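Local coordinates for subtilisin-like protein (Prochloron didemni, PDB 3ZXY) that probably acts as a serine endopeptidase of the subtilisin (S8) family, this chain being the protease domain of the larger PatA protein, at residues Arg75-Pro80 with Ala104-Ile109. The protein carries 1 engineered substitution. Sequence-based numbering, arbitrary orientation.
Sequences RGLIVP and AGAHII
A104, the residue just past helix 91-103, sets its methyl against one branch of L77: CB of A104 lies 3.9 Å from CD1 of L77, and the carbonyl O of A104 comes about as near, 3.8 Å from the same CD1. This is van der Waals contact. G105 then turns the chain out of the helix with a positive phi of 83°, closing a Schellman motif. That turn brings A106 back to the same leucine, its backbone N 4.0 Å and its CB 4.2 Å from CD1 of L77. CD1 alone touches both alanines. CG of L77 lies anti to the carbonyl carbon (chi1 -56°) and CD1 anti to CA (chi2 174°), which carries that methyl out to the turn. From H107 the chain moves off; NE of R11 donates a hydrogen bond to O of G105, and the backbone N of R11 donates one to ND1 of H107. Strands 75-80 and 108-111 and helix 91-103 form a beta-alpha-beta crossover of the subtilisin fold that skips strand 11-16, and L77 leans past A13 of that strand to the turn where the helix ends. A106 and I109 pack on A101 of helix 91-103, while I108 faces helix 210-230 through A221, A222 and L225.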
ATOM      1  N   ARG A  75      -2.214 -10.269  -9.443  1.00 21.76           N
ATOM      2  CA  ARG A  75      -3.380 -10.849  -8.764  1.00 22.93           C
ATOM      3  C   ARG A  75      -3.681 -10.102  -7.476  1.00 21.34           C
ATOM      4  O   ARG A  75      -2.780  -9.868  -6.661  1.00 21.03           O
ATOM      5  CB  ARG A  75      -3.121 -12.322  -8.465  1.00 26.31           C
ATOM      6  CG  ARG A  75      -3.497 -13.260  -9.598  1.00 30.55           C
ATOM      7  CD  ARG A  75      -3.676 -14.672  -9.060  1.00 34.84           C
ATOM      8  NE  ARG A  75      -4.693 -14.716  -8.005  1.00 37.80           N
ATOM      9  CZ  ARG A  75      -4.730 -15.593  -6.999  1.00 40.85           C
ATOM     10  NH1 ARG A  75      -3.795 -16.538  -6.870  1.00 43.67           N
ATOM     11  NH2 ARG A  75      -5.708 -15.520  -6.106  1.00 41.50           N
ATOM     12  N   GLY A  76      -4.939  -9.688  -7.314  1.00 19.77           N
ATOM     13  CA  GLY A  76      -5.364  -8.927  -6.148  1.00 18.64           C
ATOM     14  C   GLY A  76      -6.088  -9.816  -5.153  1.00 19.10           C
ATOM     15  O   GLY A  76      -6.950 -10.627  -5.535  1.00 20.14           O
ATOM     16  N   LEU A  77      -5.717  -9.672  -3.883  1.00 18.09           N
ATOM     17  CA  LEU A  77      -6.375 -10.351  -2.774  1.00 18.67           C
ATOM     18  C   LEU A  77      -7.056  -9.283  -1.942  1.00 17.78           C
ATOM     19  O   LEU A  77      -6.396  -8.426  -1.313  1.00 17.07           O
ATOM     20  CB  LEU A  77      -5.386 -11.163  -1.934  1.00 19.38           C
ATOM     21  CG  LEU A  77      -4.549 -12.216  -2.656  1.00 20.58           C
ATOM     22  CD1 LEU A  77      -3.528 -12.797  -1.690  1.00 21.47           C
ATOM     23  CD2 LEU A  77      -5.441 -13.299  -3.266  1.00 22.38           C
ATOM     24  N   ILE A  78      -8.383  -9.275  -1.976  1.00 17.91           N
ATOM     25  CA  ILE A  78      -9.134  -8.256  -1.249  1.00 17.22           C
ATOM     26  C   ILE A  78      -9.523  -8.824   0.115  1.00 17.50           C
ATOM     27  O   ILE A  78     -10.237  -9.825   0.189  1.00 18.51           O
ATOM     28  CB  ILE A  78     -10.408  -7.814  -1.999  1.00 17.65           C
ATOM     29  CG1 ILE A  78     -10.105  -7.360  -3.438  1.00 17.90           C
ATOM     30  CG2 ILE A  78     -11.138  -6.745  -1.206  1.00 17.26           C
ATOM     31  CD1 ILE A  78      -8.944  -6.424  -3.599  1.00 17.64           C
ATOM     32  N   VAL A  79      -9.052  -8.178   1.183  1.00 16.97           N
ATOM     33  CA  VAL A  79      -9.246  -8.676   2.549  1.00 17.80           C
ATOM     34  C   VAL A  79      -9.883  -7.550   3.354  1.00 17.65           C
ATOM     35  O   VAL A  79      -9.187  -6.751   3.997  1.00 16.52           O
ATOM     36  CB  VAL A  79      -7.912  -9.146   3.191  1.00 18.15           C
ATOM     37  CG1 VAL A  79      -8.158  -9.784   4.564  1.00 19.24           C
ATOM     38  CG2 VAL A  79      -7.196 -10.136   2.273  1.00 18.82           C
ATOM     39  N   PRO A  80     -11.223  -7.451   3.306  1.00 18.22           N
ATOM     40  CA  PRO A  80     -11.828  -6.305   3.980  1.00 17.87           C
ATOM     41  C   PRO A  80     -11.722  -6.417   5.504  1.00 18.82           C
ATOM     42  O   PRO A  80     -12.100  -7.435   6.111  1.00 20.50           O
ATOM     43  CB  PRO A  80     -13.276  -6.304   3.467  1.00 18.58           C
ATOM     44  CG  PRO A  80     -13.250  -7.132   2.240  1.00 18.86           C
ATOM     45  CD  PRO A  80     -12.210  -8.184   2.499  1.00 19.01           C
ATOM     46  N   ALA A 104      -2.838 -16.681   2.301  1.00 22.34           N
ATOM     47  CA  ALA A 104      -3.315 -16.715   0.920  1.00 22.53           C
ATOM     48  C   ALA A 104      -2.188 -16.451  -0.091  1.00 21.86           C
ATOM     49  O   ALA A 104      -2.439 -16.376  -1.300  1.00 22.79           O
ATOM     50  CB  ALA A 104      -4.432 -15.700   0.724  1.00 22.03           C
ATOM     51  N   GLY A 105      -0.952 -16.339   0.388  1.00 20.99           N
ATOM     52  CA  GLY A 105       0.201 -16.193  -0.497  1.00 20.09           C
ATOM     53  C   GLY A 105       0.502 -14.792  -0.994  1.00 18.61           C
ATOM     54  O   GLY A 105       1.147 -14.634  -2.046  1.00 18.41           O
ATOM     55  N   ALA A 106       0.085 -13.774  -0.244  1.00 17.56           N
ATOM     56  CA  ALA A 106       0.409 -12.398  -0.598  1.00 16.30           C
ATOM     57  C   ALA A 106       1.920 -12.194  -0.622  1.00 15.81           C
ATOM     58  O   ALA A 106       2.626 -12.693   0.250  1.00 16.47           O
ATOM     59  CB  ALA A 106      -0.215 -11.412   0.396  1.00 15.95           C
ATOM     60  N   HIS A 107       2.401 -11.440  -1.609  1.00 15.01           N
ATOM     61  CA  HIS A 107       3.777 -10.921  -1.615  1.00 14.41           C
ATOM     62  C   HIS A 107       3.853  -9.557  -0.968  1.00 13.26           C
ATOM     63  O   HIS A 107       4.857  -9.208  -0.350  1.00 13.10           O
ATOM     64  CB  HIS A 107       4.303 -10.793  -3.042  1.00 14.69           C
ATOM     65  CG  HIS A 107       4.466 -12.095  -3.736  1.00 15.90           C
ATOM     66  ND1 HIS A 107       3.541 -12.585  -4.578  1.00 16.51           N
ATOM     67  CD2 HIS A 107       5.502 -13.011  -3.706  1.00 16.68           C
ATOM     68  CE1 HIS A 107       3.945 -13.770  -5.042  1.00 17.76           C
ATOM     69  NE2 HIS A 107       5.155 -14.038  -4.516  1.00 17.81           N
ATOM     70  N   ILE A 108       2.798  -8.764  -1.156  1.00 12.76           N
ATOM     71  CA  ILE A 108       2.698  -7.397  -0.669  1.00 12.24           C
ATOM     72  C   ILE A 108       1.343  -7.269   0.005  1.00 12.08           C
ATOM     73  O   ILE A 108       0.347  -7.807  -0.495  1.00 12.75           O
ATOM     74  CB  ILE A 108       2.794  -6.371  -1.824  1.00 12.13           C
ATOM     75  CG1 ILE A 108       4.185  -6.383  -2.442  1.00 12.70           C
ATOM     76  CG2 ILE A 108       2.432  -4.952  -1.358  1.00 11.42           C
ATOM     77  CD1 ILE A 108       4.193  -5.859  -3.861  1.00 13.58           C
ATOM     78  N   ILE A 109       1.333  -6.601   1.155  1.00 11.86           N
ATOM     79  CA  ILE A 109       0.104  -6.301   1.905  1.00 12.13           C
ATOM     80  C   ILE A 109       0.028  -4.781   2.037  1.00 11.68           C
ATOM     81  O   ILE A 109       0.873  -4.163   2.675  1.00 11.96           O
ATOM     82  CB  ILE A 109       0.110  -6.988   3.288  1.00 12.55           C
ATOM     83  CG1 ILE A 109       0.139  -8.506   3.119  1.00 13.78           C
ATOM     84  CG2 ILE A 109      -1.122  -6.579   4.112  1.00 13.13           C
ATOM     85  CD1 ILE A 109       0.256  -9.282   4.423  1.00 14.63           C
TER